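Local atomic coordinates of acRAF (PDB entry 4LOW), a protein that acts as a RuBisCO assembly factor of the alpha-carboxysome and has the fold of pterin-4a-carbinolamine dehydratases, whose activity it is only inferred to share. Residues M17-F22 against N59-A64; A39-T44 against R75-R80. One frame throughout, in Å; residues are numbered along the deposited sequence. Where two conformers were deposited one is given.

Both contacts belong to one alpha/beta layer structure: interaction 1 joins the two middle strands of the antiparallel sheet, and interaction 2 joins the two helices that lie against it. Their centres are 12 Å apart, and they meet chiefly where Leu62 of the sheet packs on Phe77 and Ala78, its CD1 lying 3.7 Å from Ala78 CB; Leu18 also touches Arg75. Each is partly buried. The strand pair covers 540 Å² and is held by paired backbone bonds, whereas the helix pair covers 302 Å² and is made by side chains alone. Along the chain the segments alternate, strand 17-23 leading into helix 27-44 and strand 57-63 into helix 72-84.

Interaction 1: M17-F22 against N59-A64; sequences MLFKRF and NITLDA. With FMT (formic acid), chain C.
Leu18 and Leu62 bond twice through their backbones, Leu18 N to Leu62 O at 2.9 Å and Leu62 N to Leu18 O at 2.8 Å. The next antiparallel hydrogen-bonded pair repeats this, with Lys20 N to Ile60 O at 3.0 Å and Ile60 N to Lys20 O at 2.9 Å. Between these pairs Phe19 faces Thr61 as a non-hydrogen-bonded pair, and their outward backbone groups bond to Arg10 and Asn50 of the flanking strands.

On the face of Phe19, Arg21 and Asn59, a side-chain bond joins Arg21 NH1 to Asn59 OD1 at 2.9 Å. The donor lies in the amide plane on a lone pair of OD1, but the oxygen sits 27° out of the guanidinium plane and the N-H angle is only 132°, bending the bond. Arg21 reaches it because CG stands opposite the backbone N (chi1 175°) and the chain runs on extended, beside Asn59; Tyr57 adds a cation-pi contact. The Phe19 ring meets Thr61 OG1 edge-on, 3.8 Å from CD1. Asn59 ND2 gives a weak bond to Asn52 O.

A formic acid, probably from the crystallisation liquor, accepts from Arg21 N through O1 at 2.9 Å, taking up an N-H that points away from strand 59-63. On the other face, Lys20 NZ forms a salt bridge with Asp82 and bonds to the carbonyls of His5 and His7 in the histidine tag, while Leu18, Ile60 and Leu62 turn toward the helices. The chemistry implies a register set by backbone bonds, a mixed Phe19 face and a mainly apolar helix-facing side whose one charge, Lys20, pairs with Asp82.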
loop_
_atom_site.group_PDB
_atom_site.type_symbol
_atom_site.label_atom_id
_atom_site.label_comp_id
_atom_site.label_asym_id
_atom_site.label_seq_id
_atom_site.Cartn_x
_atom_site.Cartn_y
_atom_site.Cartn_z
ATOM N N MET A 17 5.902 -14.870 9.085
ATOM C CA MET A 17 5.392 -14.117 7.949
ATOM C C MET A 17 6.441 -14.198 6.877
ATOM O O MET A 17 7.594 -14.541 7.172
ATOM C CB MET A 17 5.118 -12.641 8.295
ATOM C CG MET A 17 3.958 -12.455 9.256
ATOM S SD MET A 17 3.976 -10.838 10.046
ATOM C CE MET A 17 5.326 -11.057 11.242
ATOM N N LEU A 18 6.035 -13.935 5.630
ATOM C CA LEU A 18 6.996 -13.790 4.537
ATOM C C LEU A 18 7.009 -12.295 4.191
ATOM O O LEU A 18 5.946 -11.685 4.049
ATOM C CB LEU A 18 6.599 -14.552 3.286
ATOM C CG LEU A 18 6.707 -16.063 3.402
ATOM C CD1 LEU A 18 6.101 -16.717 2.180
ATOM C CD2 LEU A 18 8.187 -16.507 3.635
ATOM N N PHE A 19 8.201 -11.703 4.020
ATOM C CA PHE A 19 8.312 -10.277 3.768
ATOM C C PHE A 19 9.188 -10.080 2.531
ATOM O O PHE A 19 10.255 -10.715 2.421
ATOM C CB PHE A 19 8.955 -9.566 4.990
ATOM C CG PHE A 19 9.362 -8.139 4.682
ATOM C CD1 PHE A 19 8.432 -7.111 4.759
ATOM C CD2 PHE A 19 10.648 -7.842 4.248
ATOM C CE1 PHE A 19 8.763 -5.833 4.330
ATOM C CE2 PHE A 19 10.952 -6.576 3.770
ATOM C CZ PHE A 19 10.011 -5.587 3.813
ATOM N N LYS A 20 8.824 -9.128 1.646
ATOM C CA LYS A 20 9.760 -8.779 0.593
ATOM C C LYS A 20 9.524 -7.359 0.162
ATOM O O LYS A 20 8.391 -6.897 0.043
ATOM C CB LYS A 20 9.620 -9.715 -0.619
ATOM C CG LYS A 20 10.675 -9.495 -1.699
ATOM C CD LYS A 20 10.660 -10.666 -2.681
ATOM C CE LYS A 20 11.496 -10.366 -3.887
ATOM N NZ LYS A 20 11.499 -11.560 -4.801
ATOM N N ARG A 21 10.623 -6.672 -0.140
ATOM C CA ARG A 21 10.600 -5.317 -0.715
ATOM C C ARG A 21 10.934 -5.364 -2.194
ATOM O O ARG A 21 11.919 -6.010 -2.607
ATOM C CB ARG A 21 11.624 -4.457 0.019
ATOM C CG ARG A 21 11.814 -3.045 -0.545
ATOM C CD ARG A 21 12.929 -2.317 0.205
ATOM N NE ARG A 21 13.006 -0.881 -0.137
ATOM C CZ ARG A 21 12.310 0.061 0.478
ATOM N NH1 ARG A 21 11.437 -0.265 1.433
ATOM N NH2 ARG A 21 12.500 1.340 0.166
ATOM N N PHE A 22 10.141 -4.699 -2.983
ATOM C CA PHE A 22 10.360 -4.573 -4.417
ATOM C C PHE A 22 10.631 -3.124 -4.712
ATOM O O PHE A 22 9.832 -2.278 -4.324
ATOM C CB PHE A 22 9.086 -5.010 -5.152
ATOM C CG PHE A 22 8.756 -6.479 -5.010
ATOM C CD1 PHE A 22 8.087 -6.959 -3.888
ATOM C CD2 PHE A 22 9.171 -7.393 -5.966
ATOM C CE1 PHE A 22 7.813 -8.335 -3.753
ATOM C CE2 PHE A 22 8.870 -8.755 -5.840
ATOM C CZ PHE A 22 8.213 -9.209 -4.736
ATOM N N ASN A 59 6.525 -2.821 -0.240
ATOM C CA ASN A 59 6.887 -3.807 0.760
ATOM C C ASN A 59 5.680 -4.690 1.035
ATOM O O ASN A 59 4.611 -4.169 1.382
ATOM C CB ASN A 59 7.241 -3.089 2.051
ATOM C CG ASN A 59 8.388 -2.122 1.896
ATOM O OD1 ASN A 59 9.544 -2.509 1.673
ATOM N ND2 ASN A 59 8.103 -0.825 2.075
ATOM N N ILE A 60 5.803 -5.999 0.870
ATOM C CA ILE A 60 4.666 -6.889 1.036
ATOM C C ILE A 60 4.902 -7.866 2.163
ATOM O O ILE A 60 5.977 -8.456 2.279
ATOM C CB ILE A 60 4.466 -7.651 -0.284
ATOM C CG1 ILE A 60 4.262 -6.650 -1.436
ATOM C CG2 ILE A 60 3.274 -8.638 -0.169
ATOM C CD1 ILE A 60 4.220 -7.267 -2.788
ATOM N N THR A 61 3.872 -8.062 2.996
ATOM C CA THR A 61 3.919 -8.997 4.102
ATOM C C THR A 61 2.832 -10.027 3.919
ATOM O O THR A 61 1.667 -9.650 3.769
ATOM C CB THR A 61 3.685 -8.248 5.424
ATOM O OG1 THR A 61 4.666 -7.231 5.526
ATOM C CG2 THR A 61 3.808 -9.162 6.622
ATOM N N LEU A 62 3.187 -11.324 3.943
ATOM C CA LEU A 62 2.205 -12.387 3.788
ATOM C C LEU A 62 2.141 -13.129 5.101
ATOM O O LEU A 62 3.179 -13.449 5.678
ATOM C CB LEU A 62 2.634 -13.380 2.690
ATOM C CG LEU A 62 2.967 -12.775 1.348
ATOM C CD1 LEU A 62 3.449 -13.840 0.348
ATOM C CD2 LEU A 62 1.813 -11.953 0.760
ATOM N N ASP A 63 0.923 -13.436 5.566
ATOM C CA ASP A 63 0.773 -14.144 6.831
ATOM C C ASP A 63 0.405 -15.561 6.596
ATOM O O ASP A 63 -0.050 -15.902 5.505
ATOM C CB ASP A 63 -0.228 -13.442 7.775
ATOM C CG ASP A 63 -1.618 -13.150 7.251
ATOM O OD1 ASP A 63 -1.824 -13.240 6.028
ATOM O OD2 ASP A 63 -2.479 -12.728 8.061
ATOM N N ALA A 64 0.623 -16.397 7.637
ATOM C CA ALA A 64 0.326 -17.810 7.653
ATOM C C ALA A 64 -1.189 -17.988 7.649
ATOM O O ALA A 64 -1.891 -17.325 8.424
ATOM C CB ALA A 64 0.937 -18.444 8.896
HETATM C C FMT C . 13.629 -8.571 1.404
HETATM O O1 FMT C . 13.225 -7.738 0.545
HETATM O O2 FMT C . 13.417 -9.888 1.152
#

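Interaction 2: A39-T44 against R75-R80; sequences ALSEET and RAFAAR. With FMT (formic acid), chain F.
Leu40 O is gripped by two donors from Thr44, the hydroxyl OG1 at 2.9 Å and the backbone N at 3.0 Å, which approach from opposite faces of the carbonyl plane. With chi1 at 62°, Thr44 OG1 lies between its own N and carbonyl carbon, which turns the hydroxyl back toward the preceding helical turn, where it meets Leu40 O; it also bonds to Gln46 N just beyond the helix end. Thr44 OG1 lies in the plane of the Phe77 ring, at its edge, 3.6 Å from Phe77 CE2. Ser41 OG, bonded to Gln46 O, approaches the ring rim at CZ.

Leu40 supplies the face contact: its CD2 sits 4.1 Å from the Phe77 centroid, 24° off the normal, a CH-pi interaction. In one of its two conformers Arg80 brings NE to 3.5 Å from Leu40 CD1 and, bent at chi3, sets its guanidinium under Thr44 CG2, which stands 3.3 Å above that plane, offset toward the rim. The helices cross at 145° on one side of the sheet, where Phe77 also packs on Leu62 of strand 57-63. The chemistry thus implies a helix pair, axes 11.3 Å apart, joined by apolar, ring and guanidinium-face packing, with its hydroxyls bonded within helix 27-44 and the turn that follows.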
loop_
_atom_site.group_PDB
_atom_site.type_symbol
_atom_site.label_atom_id
_atom_site.label_comp_id
_atom_site.label_asym_id
_atom_site.label_seq_id
_atom_site.Cartn_x
_atom_site.Cartn_y
_atom_site.Cartn_z
ATOM N N ALA A 39 -5.005 -7.291 -8.956
ATOM C CA ALA A 39 -5.645 -8.293 -9.797
ATOM C C ALA A 39 -5.326 -9.703 -9.314
ATOM O O ALA A 39 -6.221 -10.562 -9.284
ATOM C CB ALA A 39 -5.222 -8.105 -11.263
ATOM N N LEU A 40 -4.085 -9.945 -8.903
ATOM C CA LEU A 40 -3.678 -11.248 -8.389
ATOM C C LEU A 40 -4.448 -11.634 -7.121
ATOM O O LEU A 40 -4.884 -12.787 -6.992
ATOM C CB LEU A 40 -2.177 -11.226 -8.105
ATOM C CG LEU A 40 -1.652 -12.505 -7.435
ATOM C CD1 LEU A 40 -1.797 -13.719 -8.365
ATOM C CD2 LEU A 40 -0.241 -12.326 -7.052
ATOM N N SER A 41 -4.605 -10.719 -6.190
ATOM C CA SER A 41 -5.312 -10.966 -4.939
ATOM C C SER A 41 -6.738 -11.317 -5.179
ATOM O O SER A 41 -7.303 -12.210 -4.516
ATOM C CB SER A 41 -5.227 -9.737 -4.037
ATOM O OG SER A 41 -4.071 -9.849 -3.236
ATOM N N GLU A 42 -7.351 -10.653 -6.150
ATOM C CA GLU A 42 -8.748 -10.924 -6.485
ATOM C C GLU A 42 -8.867 -12.283 -7.182
ATOM O O GLU A 42 -9.810 -13.032 -6.891
ATOM C CB GLU A 42 -9.289 -9.808 -7.381
ATOM C CG GLU A 42 -9.390 -8.474 -6.662
ATOM C CD GLU A 42 -9.240 -7.249 -7.539
ATOM O OE1 GLU A 42 -9.249 -7.400 -8.785
ATOM O OE2 GLU A 42 -9.082 -6.139 -6.976
ATOM N N GLU A 43 -7.908 -12.617 -8.068
ATOM C CA GLU A 43 -7.876 -13.888 -8.796
ATOM C C GLU A 43 -7.813 -15.080 -7.855
ATOM O O GLU A 43 -8.471 -16.106 -8.077
ATOM C CB GLU A 43 -6.640 -13.928 -9.725
ATOM C CG GLU A 43 -6.665 -15.080 -10.723
ATOM C CD GLU A 43 -7.816 -14.978 -11.702
ATOM O OE1 GLU A 43 -8.277 -13.837 -11.958
ATOM O OE2 GLU A 43 -8.256 -16.031 -12.215
ATOM N N THR A 44 -6.973 -14.970 -6.845
ATOM C CA THR A 44 -6.689 -16.032 -5.875
ATOM C C THR A 44 -7.577 -16.001 -4.642
ATOM O O THR A 44 -7.675 -17.019 -3.944
ATOM C CB THR A 44 -5.223 -15.928 -5.454
ATOM O OG1 THR A 44 -5.037 -14.656 -4.815
ATOM C CG2 THR A 44 -4.250 -16.086 -6.615
ATOM N N ARG A 75 3.598 -19.587 -0.187
ATOM C CA ARG A 75 4.783 -19.513 -1.038
ATOM C C ARG A 75 4.404 -19.416 -2.510
ATOM O O ARG A 75 5.116 -18.764 -3.278
ATOM C CB ARG A 75 5.716 -20.702 -0.786
ATOM C CG ARG A 75 6.206 -20.767 0.643
ATOM C CD ARG A 75 7.284 -21.821 0.833
ATOM N NE ARG A 75 7.662 -21.908 2.246
ATOM C CZ ARG A 75 8.499 -21.077 2.864
ATOM N NH1 ARG A 75 9.076 -20.083 2.197
ATOM N NH2 ARG A 75 8.766 -21.235 4.152
ATOM N N ALA A 76 3.304 -20.078 -2.924
ATOM C CA ALA A 76 2.900 -19.972 -4.341
ATOM C C ALA A 76 2.416 -18.559 -4.655
ATOM O O ALA A 76 2.695 -18.038 -5.742
ATOM C CB ALA A 76 1.817 -20.992 -4.661
ATOM N N PHE A 77 1.749 -17.915 -3.679
ATOM C CA PHE A 77 1.323 -16.524 -3.872
ATOM C C PHE A 77 2.543 -15.614 -4.028
ATOM O O PHE A 77 2.635 -14.822 -4.963
ATOM C CB PHE A 77 0.441 -16.073 -2.686
ATOM C CG PHE A 77 -0.156 -14.698 -2.891
ATOM C CD1 PHE A 77 0.529 -13.562 -2.493
ATOM C CD2 PHE A 77 -1.389 -14.548 -3.513
ATOM C CE1 PHE A 77 -0.012 -12.282 -2.708
ATOM C CE2 PHE A 77 -1.945 -13.270 -3.704
ATOM C CZ PHE A 77 -1.241 -12.151 -3.329
ATOM N N ALA A 78 3.534 -15.819 -3.149
ATOM C CA ALA A 78 4.779 -15.080 -3.209
ATOM C C ALA A 78 5.463 -15.227 -4.575
ATOM O O ALA A 78 5.929 -14.244 -5.153
ATOM C CB ALA A 78 5.699 -15.528 -2.086
ATOM N N ALA A 79 5.501 -16.444 -5.130
ATOM C CA ALA A 79 6.126 -16.649 -6.423
ATOM C C ALA A 79 5.334 -15.963 -7.550
ATOM O O ALA A 79 5.925 -15.479 -8.500
ATOM C CB ALA A 79 6.238 -18.146 -6.708
ATOM N N ARG A 80 4.019 -15.929 -7.469
ATOM C CA ARG A 80 3.284 -15.211 -8.513
ATOM C C ARG A 80 3.545 -13.697 -8.387
ATOM O O ARG A 80 3.709 -13.024 -9.423
ATOM C CB ARG A 80 1.804 -15.554 -8.496
ATOM C CG ARG A 80 1.531 -16.960 -9.045
ATOM C CD ARG A 80 0.195 -17.471 -8.591
ATOM N NE ARG A 80 -0.895 -16.949 -9.401
ATOM C CZ ARG A 80 -2.134 -17.423 -9.353
ATOM N NH1 ARG A 80 -2.432 -18.443 -8.554
ATOM N NH2 ARG A 80 -3.079 -16.893 -10.109
HETATM C C FMT F . 8.567 -18.337 -1.913
HETATM O O1 FMT F . 8.055 -18.648 -3.010
HETATM O O2 FMT F . 9.011 -19.383 -1.137
#